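Local atomic coordinates of SA0254 protein (Staphylococcus aureus subsp. aureus, PDB entry 2OOI), a protein that is of unknown function but, as a UTRA domain, probably binds a small effector molecule, like the sensor part of HutC-type GntR transcription regulators. Residues B[22-27]-B[78-84]; B[97-101]-B[136-142]; B[106-112]-B[123-129]; B[118-122]-B[148-152]. All blocks are in the same frame, centred on the assembly; numbering follows the deposited sequence.

Contact 1. Residues B[22-27]-B[78-84]; sequences SKVLVF and LNDDIAK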
loop_
_atom_site.group_PDB
_atom_site.type_symbol
_atom_site.label_atom_id
_atom_site.label_comp_id
_atom_site.label_asym_id
_atom_site.label_seq_id
_atom_site.Cartn_x
_atom_site.Cartn_y
_atom_site.Cartn_z
ATOM N N SER B 22 15.087 -16.579 2.876
ATOM C CA SER B 22 13.945 -17.143 2.199
ATOM C C SER B 22 14.126 -18.614 2.064
ATOM O O SER B 22 15.235 -19.091 2.054
ATOM C CB SER B 22 13.744 -16.469 0.845
ATOM O OG SER B 22 14.473 -17.126 -0.143
ATOM N N LYS B 23 13.025 -19.338 1.996
ATOM C CA LYS B 23 13.055 -20.762 1.735
ATOM C C LYS B 23 12.386 -21.005 0.384
ATOM O O LYS B 23 11.251 -20.604 0.163
ATOM C CB LYS B 23 12.320 -21.502 2.853
ATOM C CG LYS B 23 11.953 -22.939 2.517
ATOM C CD LYS B 23 11.450 -23.722 3.747
ATOM C CE LYS B 23 11.519 -25.243 3.495
ATOM N NZ LYS B 23 12.917 -25.701 3.206
ATOM N N VAL B 24 13.094 -21.649 -0.530
ATOM C CA VAL B 24 12.565 -21.891 -1.863
ATOM C C VAL B 24 11.679 -23.106 -1.793
ATOM O O VAL B 24 12.142 -24.151 -1.392
ATOM C CB VAL B 24 13.667 -22.129 -2.891
ATOM C CG1 VAL B 24 13.053 -22.549 -4.227
ATOM C CG2 VAL B 24 14.534 -20.872 -3.036
ATOM N N LEU B 25 10.407 -22.966 -2.164
ATOM C CA LEU B 25 9.459 -24.079 -2.086
ATOM C C LEU B 25 9.336 -24.819 -3.399
ATOM O O LEU B 25 9.100 -26.008 -3.382
ATOM C CB LEU B 25 8.073 -23.590 -1.682
ATOM C CG LEU B 25 7.997 -22.913 -0.321
ATOM C CD1 LEU B 25 6.584 -22.363 -0.054
ATOM C CD2 LEU B 25 8.468 -23.869 0.789
ATOM N N VAL B 26 9.422 -24.091 -4.518
ATOM C CA VAL B 26 9.235 -24.627 -5.865
ATOM C C VAL B 26 10.070 -23.824 -6.850
ATOM O O VAL B 26 10.130 -22.613 -6.761
ATOM C CB VAL B 26 7.782 -24.531 -6.330
ATOM C CG1 VAL B 26 7.682 -24.753 -7.836
ATOM C CG2 VAL B 26 6.936 -25.510 -5.620
ATOM N N PHE B 27 10.717 -24.510 -7.781
ATOM C CA PHE B 27 11.410 -23.865 -8.875
ATOM C C PHE B 27 11.283 -24.749 -10.086
ATOM O O PHE B 27 11.765 -25.862 -10.086
ATOM C CB PHE B 27 12.877 -23.638 -8.548
ATOM C CG PHE B 27 13.584 -22.775 -9.552
ATOM C CD1 PHE B 27 13.669 -21.413 -9.374
ATOM C CD2 PHE B 27 14.144 -23.321 -10.685
ATOM C CE1 PHE B 27 14.307 -20.620 -10.307
ATOM C CE2 PHE B 27 14.775 -22.536 -11.600
ATOM C CZ PHE B 27 14.845 -21.183 -11.414
ATOM N N LEU B 78 18.480 -18.470 -14.270
ATOM C CA LEU B 78 18.031 -18.506 -12.897
ATOM C C LEU B 78 18.008 -19.996 -12.506
ATOM O O LEU B 78 17.654 -20.838 -13.327
ATOM C CB LEU B 78 16.622 -17.928 -12.832
ATOM C CG LEU B 78 16.232 -16.779 -11.930
ATOM C CD1 LEU B 78 17.262 -15.685 -11.995
ATOM C CD2 LEU B 78 14.867 -16.264 -12.340
ATOM N N ASN B 79 18.420 -20.307 -11.279
ATOM C CA ASN B 79 18.208 -21.615 -10.662
ATOM C C ASN B 79 17.732 -21.396 -9.214
ATOM O O ASN B 79 17.615 -20.241 -8.753
ATOM C CB ASN B 79 19.486 -22.441 -10.695
ATOM C CG ASN B 79 20.414 -22.150 -9.518
ATOM O OD1 ASN B 79 20.540 -21.017 -9.065
ATOM N ND2 ASN B 79 21.063 -23.200 -9.011
ATOM N N ASP B 80 17.482 -22.486 -8.492
ATOM C CA ASP B 80 16.958 -22.373 -7.121
ATOM C C ASP B 80 17.973 -21.894 -6.056
ATOM O O ASP B 80 17.594 -21.261 -5.069
ATOM C CB ASP B 80 16.259 -23.668 -6.673
ATOM C CG ASP B 80 17.183 -24.863 -6.604
ATOM O OD1 ASP B 80 18.417 -24.705 -6.576
ATOM O OD2 ASP B 80 16.643 -25.978 -6.555
ATOM N N ASP B 81 19.252 -22.169 -6.266
ATOM C CA ASP B 81 20.252 -21.601 -5.406
ATOM C C ASP B 81 20.250 -20.107 -5.525
ATOM O O ASP B 81 20.150 -19.433 -4.513
ATOM C CB ASP B 81 21.638 -22.154 -5.709
ATOM C CG ASP B 81 21.798 -23.589 -5.233
ATOM O OD1 ASP B 81 21.404 -23.827 -4.059
ATOM O OD2 ASP B 81 22.306 -24.458 -6.016
ATOM N N ILE B 82 20.341 -19.564 -6.737
ATOM C CA ILE B 82 20.410 -18.109 -6.831
ATOM C C ILE B 82 19.126 -17.545 -6.147
ATOM O O ILE B 82 19.154 -16.514 -5.458
ATOM C CB ILE B 82 20.686 -17.511 -8.286
ATOM C CG1 ILE B 82 22.044 -17.932 -8.790
ATOM C CG2 ILE B 82 20.505 -15.982 -8.446
ATOM C CD1 ILE B 82 22.237 -17.589 -10.238
ATOM N N ALA B 83 18.023 -18.279 -6.301
ATOM C CA ALA B 83 16.735 -17.932 -5.688
ATOM C C ALA B 83 16.715 -17.900 -4.132
ATOM O O ALA B 83 15.804 -17.339 -3.556
ATOM C CB ALA B 83 15.675 -18.880 -6.208
ATOM N N LYS B 84 17.686 -18.501 -3.453
ATOM C CA LYS B 84 17.767 -18.375 -1.995
ATOM C C LYS B 84 18.110 -16.943 -1.575
ATOM O O LYS B 84 17.646 -16.486 -0.542
ATOM C CB LYS B 84 18.807 -19.342 -1.381
ATOM C CG LYS B 84 18.501 -20.859 -1.574
ATOM C CD LYS B 84 19.768 -21.736 -1.410
ATOM C CE LYS B 84 19.482 -23.267 -1.472
ATOM N NZ LYS B 84 18.402 -23.631 -2.469
#

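Contact 2. Residues B[97-101]-B[136-142]; sequences LRIGF and TMTGKPF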
loop_
_atom_site.group_PDB
_atom_site.type_symbol
_atom_site.label_atom_id
_atom_site.label_comp_id
_atom_site.label_asym_id
_atom_site.label_seq_id
_atom_site.Cartn_x
_atom_site.Cartn_y
_atom_site.Cartn_z
ATOM N N LEU B 97 21.326 -6.598 -15.684
ATOM C CA LEU B 97 20.029 -6.244 -16.257
ATOM C C LEU B 97 19.672 -4.838 -15.841
ATOM O O LEU B 97 19.763 -4.511 -14.665
ATOM C CB LEU B 97 18.933 -7.190 -15.776
ATOM C CG LEU B 97 17.601 -7.001 -16.500
ATOM C CD1 LEU B 97 17.741 -7.312 -17.993
ATOM C CD2 LEU B 97 16.525 -7.863 -15.840
ATOM N N ARG B 98 19.257 -4.016 -16.799
ATOM C CA ARG B 98 18.860 -2.642 -16.506
ATOM C C ARG B 98 17.391 -2.598 -16.119
ATOM O O ARG B 98 16.523 -2.724 -16.969
ATOM C CB ARG B 98 19.116 -1.719 -17.718
ATOM C CG ARG B 98 20.578 -1.592 -18.179
ATOM C CD ARG B 98 21.556 -1.686 -17.008
ATOM N NE ARG B 98 22.943 -1.421 -17.411
ATOM C CZ ARG B 98 24.035 -1.761 -16.714
ATOM N NH1 ARG B 98 23.943 -2.408 -15.545
ATOM N NH2 ARG B 98 25.237 -1.439 -17.191
ATOM N N ILE B 99 17.104 -2.404 -14.840
ATOM C CA ILE B 99 15.714 -2.413 -14.377
ATOM C C ILE B 99 15.126 -1.006 -14.373
ATOM O O ILE B 99 15.627 -0.117 -13.680
ATOM C CB ILE B 99 15.594 -3.089 -13.007
ATOM C CG1 ILE B 99 15.986 -4.575 -13.168
ATOM C CG2 ILE B 99 14.176 -2.937 -12.463
ATOM C CD1 ILE B 99 16.466 -5.271 -11.915
ATOM N N GLY B 100 14.064 -0.818 -15.159
ATOM C CA GLY B 100 13.481 0.506 -15.418
ATOM C C GLY B 100 12.434 0.993 -14.420
ATOM O O GLY B 100 12.617 2.039 -13.787
ATOM N N PHE B 101 11.334 0.246 -14.296
ATOM C CA PHE B 101 10.187 0.651 -13.476
ATOM C C PHE B 101 9.267 -0.527 -13.181
ATOM O O PHE B 101 9.471 -1.616 -13.695
ATOM C CB PHE B 101 9.390 1.750 -14.189
ATOM C CG PHE B 101 8.862 1.357 -15.552
ATOM C CD1 PHE B 101 7.562 0.878 -15.703
ATOM C CD2 PHE B 101 9.658 1.494 -16.692
ATOM C CE1 PHE B 101 7.066 0.531 -16.982
ATOM C CE2 PHE B 101 9.169 1.146 -17.960
ATOM C CZ PHE B 101 7.872 0.669 -18.100
ATOM N N THR B 136 12.209 -3.820 -17.789
ATOM C CA THR B 136 13.549 -3.350 -18.047
ATOM C C THR B 136 13.489 -1.885 -18.428
ATOM O O THR B 136 12.414 -1.333 -18.683
ATOM C CB THR B 136 14.177 -4.069 -19.223
ATOM O OG1 THR B 136 13.493 -3.674 -20.417
ATOM C CG2 THR B 136 14.113 -5.573 -19.028
ATOM N N MET B 137 14.658 -1.264 -18.509
ATOM C CA MET B 137 14.749 0.155 -18.833
ATOM C C MET B 137 14.327 0.446 -20.277
ATOM O O MET B 137 14.178 1.599 -20.636
ATOM C CB MET B 137 16.165 0.673 -18.583
ATOM C CG MET B 137 16.214 2.068 -17.937
ATOM S SD MET B 137 17.854 2.373 -17.221
ATOM C CE MET B 137 17.818 1.228 -15.811
ATOM N N THR B 138 14.137 -0.585 -21.101
ATOM C CA THR B 138 13.568 -0.384 -22.437
ATOM C C THR B 138 12.074 -0.747 -22.494
ATOM O O THR B 138 11.522 -0.952 -23.573
ATOM C CB THR B 138 14.366 -1.179 -23.517
ATOM O OG1 THR B 138 14.645 -2.498 -23.040
ATOM C CG2 THR B 138 15.678 -0.482 -23.837
ATOM N N GLY B 139 11.420 -0.830 -21.339
ATOM C CA GLY B 139 9.996 -1.178 -21.286
ATOM C C GLY B 139 9.626 -2.645 -21.488
ATOM O O GLY B 139 8.466 -2.959 -21.757
ATOM N N LYS B 140 10.590 -3.554 -21.345
ATOM C CA LYS B 140 10.322 -4.985 -21.515
ATOM C C LYS B 140 9.914 -5.544 -20.154
ATOM O O LYS B 140 10.647 -5.418 -19.184
ATOM C CB LYS B 140 11.542 -5.719 -22.114
ATOM C CG LYS B 140 11.919 -5.222 -23.542
ATOM C CD LYS B 140 13.269 -5.807 -24.103
ATOM C CE LYS B 140 13.768 -5.055 -25.385
ATOM N NZ LYS B 140 15.257 -5.198 -25.710
ATOM N N PRO B 141 8.722 -6.127 -20.063
ATOM C CA PRO B 141 8.288 -6.670 -18.779
ATOM C C PRO B 141 8.944 -8.003 -18.555
ATOM O O PRO B 141 8.863 -8.825 -19.430
ATOM C CB PRO B 141 6.784 -6.859 -18.969
ATOM C CG PRO B 141 6.592 -7.061 -20.440
ATOM C CD PRO B 141 7.728 -6.329 -21.128
ATOM N N PHE B 142 9.601 -8.241 -17.423
ATOM C CA PHE B 142 10.333 -9.501 -17.279
ATOM C C PHE B 142 9.976 -10.354 -16.059
ATOM O O PHE B 142 10.373 -11.520 -15.999
ATOM C CB PHE B 142 11.832 -9.227 -17.297
ATOM C CG PHE B 142 12.314 -8.464 -16.118
ATOM C CD1 PHE B 142 12.629 -9.109 -14.951
ATOM C CD2 PHE B 142 12.426 -7.089 -16.167
ATOM C CE1 PHE B 142 13.058 -8.406 -13.846
ATOM C CE2 PHE B 142 12.853 -6.362 -15.043
ATOM C CZ PHE B 142 13.166 -7.030 -13.889
#

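Contact 3. Residues B[106-112]-B[123-129]; sequences FNVDKLT and TGEPCLR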
loop_
_atom_site.group_PDB
_atom_site.type_symbol
_atom_site.label_atom_id
_atom_site.label_comp_id
_atom_site.label_asym_id
_atom_site.label_seq_id
_atom_site.Cartn_x
_atom_site.Cartn_y
_atom_site.Cartn_z
ATOM N N PHE B 106 -2.245 -3.575 -5.075
ATOM C CA PHE B 106 -2.521 -4.329 -3.855
ATOM C C PHE B 106 -3.926 -4.209 -3.300
ATOM O O PHE B 106 -4.583 -3.181 -3.430
ATOM C CB PHE B 106 -1.454 -4.067 -2.807
ATOM C CG PHE B 106 -1.419 -2.651 -2.281
ATOM C CD1 PHE B 106 -2.256 -2.261 -1.223
ATOM C CD2 PHE B 106 -0.475 -1.739 -2.760
ATOM C CE1 PHE B 106 -2.200 -0.977 -0.701
ATOM C CE2 PHE B 106 -0.418 -0.445 -2.259
ATOM C CZ PHE B 106 -1.278 -0.064 -1.207
ATOM N N ASN B 107 -4.408 -5.294 -2.710
ATOM C CA ASN B 107 -5.658 -5.237 -1.973
ATOM C C ASN B 107 -5.622 -6.144 -0.764
ATOM O O ASN B 107 -4.703 -6.926 -0.605
ATOM C CB ASN B 107 -6.820 -5.579 -2.875
ATOM C CG ASN B 107 -6.703 -6.949 -3.456
ATOM O OD1 ASN B 107 -6.596 -7.968 -2.723
ATOM N ND2 ASN B 107 -6.713 -7.007 -4.770
ATOM N N VAL B 108 -6.602 -6.012 0.114
ATOM C CA VAL B 108 -6.623 -6.780 1.357
ATOM C C VAL B 108 -7.618 -7.890 1.125
ATOM O O VAL B 108 -8.606 -7.671 0.443
ATOM C CB VAL B 108 -7.024 -5.871 2.554
ATOM C CG1 VAL B 108 -7.311 -6.680 3.825
ATOM C CG2 VAL B 108 -5.946 -4.864 2.769
ATOM N N ASP B 109 -7.342 -9.077 1.668
ATOM C CA ASP B 109 -8.191 -10.257 1.460
ATOM C C ASP B 109 -8.049 -11.205 2.661
ATOM O O ASP B 109 -7.298 -10.914 3.611
ATOM C CB ASP B 109 -7.776 -10.976 0.164
ATOM C CG ASP B 109 -8.873 -11.909 -0.417
ATOM O OD1 ASP B 109 -9.967 -12.086 0.171
ATOM O OD2 ASP B 109 -8.633 -12.489 -1.514
ATOM N N LYS B 110 -8.787 -12.318 2.611
ATOM C CA LYS B 110 -8.675 -13.395 3.560
ATOM C C LYS B 110 -7.671 -14.409 3.052
ATOM O O LYS B 110 -7.452 -14.493 1.872
ATOM C CB LYS B 110 -10.010 -14.082 3.701
ATOM C CG LYS B 110 -11.047 -13.224 4.291
ATOM C CD LYS B 110 -12.253 -14.019 4.757
ATOM C CE LYS B 110 -13.448 -13.076 4.979
ATOM N NZ LYS B 110 -14.563 -13.729 5.721
ATOM N N LEU B 111 -7.082 -15.182 3.954
ATOM C CA LEU B 111 -6.098 -16.183 3.604
ATOM C C LEU B 111 -6.738 -17.520 3.209
ATOM O O LEU B 111 -7.778 -17.941 3.736
ATOM C CB LEU B 111 -5.173 -16.450 4.786
ATOM C CG LEU B 111 -4.027 -15.504 5.110
ATOM C CD1 LEU B 111 -3.571 -15.886 6.490
ATOM C CD2 LEU B 111 -2.886 -15.591 4.097
ATOM N N THR B 112 -6.086 -18.210 2.299
ATOM C CA THR B 112 -6.493 -19.554 1.995
ATOM C C THR B 112 -5.875 -20.412 3.080
ATOM O O THR B 112 -4.936 -19.984 3.761
ATOM C CB THR B 112 -5.988 -20.002 0.628
ATOM O OG1 THR B 112 -4.572 -20.227 0.706
ATOM C CG2 THR B 112 -6.330 -18.946 -0.470
ATOM N N THR B 123 -6.666 -20.138 8.531
ATOM C CA THR B 123 -7.545 -19.950 7.370
ATOM C C THR B 123 -8.511 -18.787 7.588
ATOM O O THR B 123 -9.213 -18.736 8.606
ATOM C CB THR B 123 -8.407 -21.206 7.056
ATOM O OG1 THR B 123 -7.552 -22.325 6.788
ATOM C CG2 THR B 123 -9.310 -20.977 5.820
ATOM N N GLY B 124 -8.535 -17.857 6.637
ATOM C CA GLY B 124 -9.491 -16.756 6.689
ATOM C C GLY B 124 -9.004 -15.498 7.383
ATOM O O GLY B 124 -9.615 -14.451 7.265
ATOM N N GLU B 125 -7.906 -15.589 8.119
ATOM C CA GLU B 125 -7.331 -14.396 8.722
ATOM C C GLU B 125 -6.768 -13.474 7.644
ATOM O O GLU B 125 -6.382 -13.939 6.568
ATOM C CB GLU B 125 -6.242 -14.767 9.724
ATOM C CG GLU B 125 -6.790 -15.203 11.055
ATOM C CD GLU B 125 -5.721 -15.358 12.074
ATOM O OE1 GLU B 125 -4.739 -16.097 11.802
ATOM O OE2 GLU B 125 -5.878 -14.735 13.147
ATOM N N PRO B 126 -6.698 -12.175 7.932
ATOM C CA PRO B 126 -6.376 -11.201 6.906
ATOM C C PRO B 126 -4.970 -11.325 6.298
ATOM O O PRO B 126 -4.044 -11.855 6.936
ATOM C CB PRO B 126 -6.489 -9.859 7.643
ATOM C CG PRO B 126 -7.238 -10.140 8.906
ATOM C CD PRO B 126 -6.903 -11.555 9.242
ATOM N N CYS B 127 -4.827 -10.834 5.066
ATOM C CA CYS B 127 -3.507 -10.706 4.418
ATOM C C CYS B 127 -3.514 -9.496 3.490
ATOM O O CYS B 127 -4.560 -8.880 3.301
ATOM C CB CYS B 127 -3.177 -11.968 3.615
ATOM S SG CYS B 127 -4.471 -12.408 2.392
ATOM N N LEU B 128 -2.348 -9.160 2.939
ATOM C CA LEU B 128 -2.224 -8.254 1.799
ATOM C C LEU B 128 -1.827 -9.091 0.603
ATOM O O LEU B 128 -0.832 -9.821 0.666
ATOM C CB LEU B 128 -1.136 -7.190 2.042
ATOM C CG LEU B 128 -1.139 -5.964 1.107
ATOM C CD1 LEU B 128 -2.398 -5.150 1.336
ATOM C CD2 LEU B 128 0.076 -5.067 1.294
ATOM N N ARG B 129 -2.602 -9.010 -0.469
ATOM C CA ARG B 129 -2.243 -9.621 -1.759
ATOM C C ARG B 129 -1.683 -8.485 -2.612
ATOM O O ARG B 129 -2.375 -7.508 -2.896
ATOM C CB ARG B 129 -3.425 -10.300 -2.461
ATOM C CG ARG B 129 -4.489 -10.832 -1.545
ATOM C CD ARG B 129 -5.357 -11.930 -2.142
ATOM N NE ARG B 129 -4.605 -13.167 -1.984
ATOM C CZ ARG B 129 -4.922 -14.216 -1.220
ATOM N NH1 ARG B 129 -6.050 -14.335 -0.534
ATOM N NH2 ARG B 129 -4.070 -15.194 -1.171
#

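Contact 4. Residues B[118-122]-B[148-152]; sequences LLQLS and VFHYR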
loop_
_atom_site.group_PDB
_atom_site.type_symbol
_atom_site.label_atom_id
_atom_site.label_comp_id
_atom_site.label_asym_id
_atom_site.label_seq_id
_atom_site.Cartn_x
_atom_site.Cartn_y
_atom_site.Cartn_z
ATOM N N LEU B 118 1.514 -21.869 5.613
ATOM C CA LEU B 118 2.846 -21.374 5.338
ATOM C C LEU B 118 3.210 -20.150 6.193
ATOM O O LEU B 118 4.363 -19.964 6.510
ATOM C CB LEU B 118 2.985 -21.059 3.853
ATOM C CG LEU B 118 2.955 -22.276 2.898
ATOM C CD1 LEU B 118 2.768 -21.824 1.449
ATOM C CD2 LEU B 118 4.224 -23.155 3.028
ATOM N N LEU B 119 2.235 -19.321 6.568
ATOM C CA LEU B 119 2.510 -18.103 7.312
ATOM C C LEU B 119 2.215 -18.309 8.803
ATOM O O LEU B 119 2.299 -17.359 9.598
ATOM C CB LEU B 119 1.662 -16.942 6.772
ATOM C CG LEU B 119 1.889 -16.456 5.331
ATOM C CD1 LEU B 119 0.792 -15.491 4.891
ATOM C CD2 LEU B 119 3.245 -15.796 5.166
ATOM N N GLN B 120 1.876 -19.538 9.197
ATOM C CA GLN B 120 1.583 -19.821 10.605
ATOM C C GLN B 120 0.497 -18.910 11.199
ATOM O O GLN B 120 0.701 -18.265 12.253
ATOM C CB GLN B 120 2.853 -19.700 11.416
ATOM C CG GLN B 120 3.878 -20.727 11.042
ATOM C CD GLN B 120 5.056 -20.630 11.960
ATOM O OE1 GLN B 120 5.095 -21.273 13.017
ATOM N NE2 GLN B 120 5.998 -19.750 11.609
ATOM N N LEU B 121 -0.635 -18.871 10.485
ATOM C CA LEU B 121 -1.838 -18.130 10.854
ATOM C C LEU B 121 -3.017 -19.068 10.586
ATOM O O LEU B 121 -2.807 -20.206 10.173
ATOM C CB LEU B 121 -1.945 -16.850 10.007
ATOM C CG LEU B 121 -0.928 -15.745 10.385
ATOM C CD1 LEU B 121 -0.789 -14.591 9.356
ATOM C CD2 LEU B 121 -1.255 -15.195 11.788
ATOM N N SER B 122 -4.250 -18.586 10.772
ATOM C CA SER B 122 -5.450 -19.421 10.527
ATOM C C SER B 122 -6.137 -19.102 9.196
ATOM O O SER B 122 -6.226 -17.921 8.819
ATOM C CB SER B 122 -6.468 -19.198 11.637
ATOM O OG SER B 122 -5.838 -19.224 12.899
ATOM N N VAL B 148 1.822 -12.784 -0.983
ATOM C CA VAL B 148 0.821 -12.690 0.094
ATOM C C VAL B 148 1.538 -12.464 1.427
ATOM O O VAL B 148 2.372 -13.251 1.842
ATOM C CB VAL B 148 -0.288 -13.810 0.021
ATOM C CG1 VAL B 148 -1.193 -13.714 1.177
ATOM C CG2 VAL B 148 -1.028 -13.827 -1.257
ATOM N N PHE B 149 1.242 -11.319 2.039
ATOM C CA PHE B 149 1.911 -10.871 3.252
ATOM C C PHE B 149 1.239 -11.358 4.531
ATOM O O PHE B 149 0.012 -11.447 4.636
ATOM C CB PHE B 149 1.960 -9.349 3.294
ATOM C CG PHE B 149 2.965 -8.735 2.350
ATOM C CD1 PHE B 149 2.581 -8.268 1.115
ATOM C CD2 PHE B 149 4.298 -8.613 2.720
ATOM C CE1 PHE B 149 3.515 -7.700 0.249
ATOM C CE2 PHE B 149 5.223 -8.046 1.869
ATOM C CZ PHE B 149 4.826 -7.580 0.634
ATOM N N HIS B 150 2.085 -11.680 5.502
ATOM C CA HIS B 150 1.670 -11.918 6.885
ATOM C C HIS B 150 1.145 -10.606 7.459
ATOM O O HIS B 150 1.864 -9.621 7.473
ATOM C CB HIS B 150 2.888 -12.391 7.686
ATOM C CG HIS B 150 2.556 -12.834 9.071
ATOM N ND1 HIS B 150 2.621 -14.154 9.465
ATOM C CD2 HIS B 150 2.123 -12.135 10.148
ATOM C CE1 HIS B 150 2.256 -14.244 10.733
ATOM N NE2 HIS B 150 1.941 -13.033 11.167
ATOM N N TYR B 151 -0.089 -10.575 7.941
ATOM C CA TYR B 151 -0.697 -9.294 8.269
ATOM C C TYR B 151 -0.149 -8.585 9.504
ATOM O O TYR B 151 -0.264 -7.361 9.593
ATOM C CB TYR B 151 -2.209 -9.394 8.337
ATOM C CG TYR B 151 -2.760 -9.876 9.636
ATOM C CD1 TYR B 151 -3.320 -8.988 10.535
ATOM C CD2 TYR B 151 -2.746 -11.227 9.965
ATOM C CE1 TYR B 151 -3.825 -9.427 11.731
ATOM C CE2 TYR B 151 -3.265 -11.668 11.144
ATOM C CZ TYR B 151 -3.800 -10.762 12.026
ATOM O OH TYR B 151 -4.324 -11.181 13.215
ATOM N N ARG B 152 0.408 -9.334 10.451
ATOM C CA ARG B 152 1.027 -8.746 11.648
ATOM C C ARG B 152 2.470 -8.318 11.401
ATOM O O ARG B 152 2.886 -7.265 11.859
ATOM C CB ARG B 152 0.995 -9.709 12.838
ATOM C CG ARG B 152 -0.388 -9.999 13.395
ATOM C CD ARG B 152 -0.360 -11.007 14.596
ATOM N NE ARG B 152 -1.727 -11.261 15.071
ATOM C CZ ARG B 152 -2.104 -12.122 16.039
ATOM N NH1 ARG B 152 -1.216 -12.826 16.773
ATOM N NH2 ARG B 152 -3.409 -12.260 16.307
#

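Contact 1. Residues B[22-27]-B[78-84]
With CG anti to the backbone N (chi1 -171°), F27 lays one ring face under the start of segment 78-84. N79 C and D80 N lie over that face, D80 N above its centre, while CZ comes 3.4 Å from L78 O and L78 CB stands at the rim in the ring plane. V24 sends CG2 to the side of the backbone N (CG1 chi1 173°), setting it 3.9 Å from A83 CB and 3.7 Å from D80 O. S22 adds the polar link: its OG donates to K84 O at 3.3 Å, from above the carbonyl plane. The turn is braced internally by an Asx motif, I82 N meeting N79 OD1 at 2.8 Å in a nearly straight bond. A classic beta bulge, L25 and V26 both facing E53, shifts the alternation so that S22, V24 and F27 all point at the turn. The contact thus seats the link between helices 72-75 and 87-94 against edge strand 20-30, beside Y50 and R54 of strand 49-58.

Contact 2. Residues B[97-101]-B[136-142]
L97 and F142 approach from opposite directions, and L97 CD2 sits almost exactly above the middle of the F142 ring, 3.9 Å from the centroid and 6° off its normal, a CH-pi contact over the face. I99 reaches the same ring at about a right angle to the F142 side chain, its CG1 lying 3.8 Å from CZ in an oblique position. T136 CG2 meets L97 CD1 from the side. Away from this apolar group, M137 bends at chi3 (-70°), which folds its CE back to 3.7 Å from R98 CB and close to I99 O. The backbones join here as well: M137 N donates to R98 O at 2.8 Å, and I99 and T136 form an antiparallel non-hydrogen-bonded pair. Segment 136-142 is the tip of the beta hairpin between strands 126-136 and 141-150, a type I turn with a G1 bulge at G139, whose phi is 77°. G139 N bonds to T136 O, T136 N takes K140 O as its acceptor, and T136 OG1 accepts from K140 N at 3.1 Å while sharing a hydrogen bond with T138 OG1. G100, with no side chain, lets M137 CA approach to 3.7 Å from its own CA. The F101 ring brings CE2 to 4.1 Å from G139 CA; it also stacks on Y135 and packs against S160 of the second subunit.

Contact 3. Residues B[106-112]-B[123-129]
R129 runs across D109, its CD 3.5 Å from D109 CB, before a bend at chi3 (82°) turns the guanidinium back toward strand 99-110. NH1 then meets D109 OD2 at 3.3 Å in a weak salt bridge; the carboxylate approaches near the guanidinium plane but is turned 77° against it. C127 SG lies over one guanidinium face, toward its rim, and the chain of R129 passes N107 OD1 at CG. D109 OD1 is engaged by K110 N at 2.7 Å, which steadies the carboxylate, while E115 forms a salt bridge with R129 NH2. On the other sheet face L128 CD1 touches both F106 CD1 (3.9 Å) and V108 CG2 (3.8 Å). Paired backbone bonds at N107 with R129 and at D109 with C127 set this register, and L111 N to E125 O and G124 N to L111 O extend the link beyond the strands. L111 CD2 covers C127 CB at 3.7 Å. K110 and E125 each bridge to the reciprocal residue of the second subunit. These are neighbouring antiparallel strands joined through helix 113-118, and because F106 and N107 pair with a strand of the second subunit, the sheet continues across the dimer interface.

Contact 4. Residues B[118-122]-B[148-152]
L119 comes within 6.3 Å of H150, CA to CA, where helix 113-118 ends in a Schellman motif, the positive phi of Q120 (55°) turning the chain alongside H150. The turn presents L119 and L121 to segment 148-152. L121 CD1 stands over the centre of the H150 imidazole, 3.4 Å from the centroid and 15° off the ring normal, a CH-pi contact over one face. H150 holds CG anti to the backbone N (chi1 -173°), which swings the ring toward the turn; L119 O lies at its edge, 3.2 Å from ND1. The same methyl of L121 meets the edge of the Y151 ring, 3.9 Å from CD2. L119 CD1 fits against the strand backbone, 4.1 Å from V148 O. Within segment 148-152, R152 NE donates to Y151 OH at 3.2 Å; the Y151 ring also packs on P126. H150 also stacks with H153, and L119 continues onto V62 and I65 of strand 61-71. The leucine methyls and aromatic rings make the contact chiefly one of dispersion and CH-pi attraction, consistent with its buried setting.

In the fold
All four contacts reach the six-stranded antiparallel sheet of the UTRA domain. Contact 1 closes first along the chain, fixing a connection onto edge strand 20-30; contact 3 is nested within the loop closed by contact 2, and contact 4 crosses both in sequence. Contacts 2 and 3 share strand 99-110, the outermost strand on the other side within the chain, yet their centres lie about 30 Å apart on opposite sides of the chain's centre. Contacts 3 and 4, with centres about 8 Å apart, join at neighbouring strands 126-136 and 141-150, where L128 O and F149 N probably hydrogen-bond. Contact 4 also touches contact 1, through L118 and L25. Contacts 2, 3 and 4 all touch the second subunit, but it is at contact 3 that the sheet runs on across the interface.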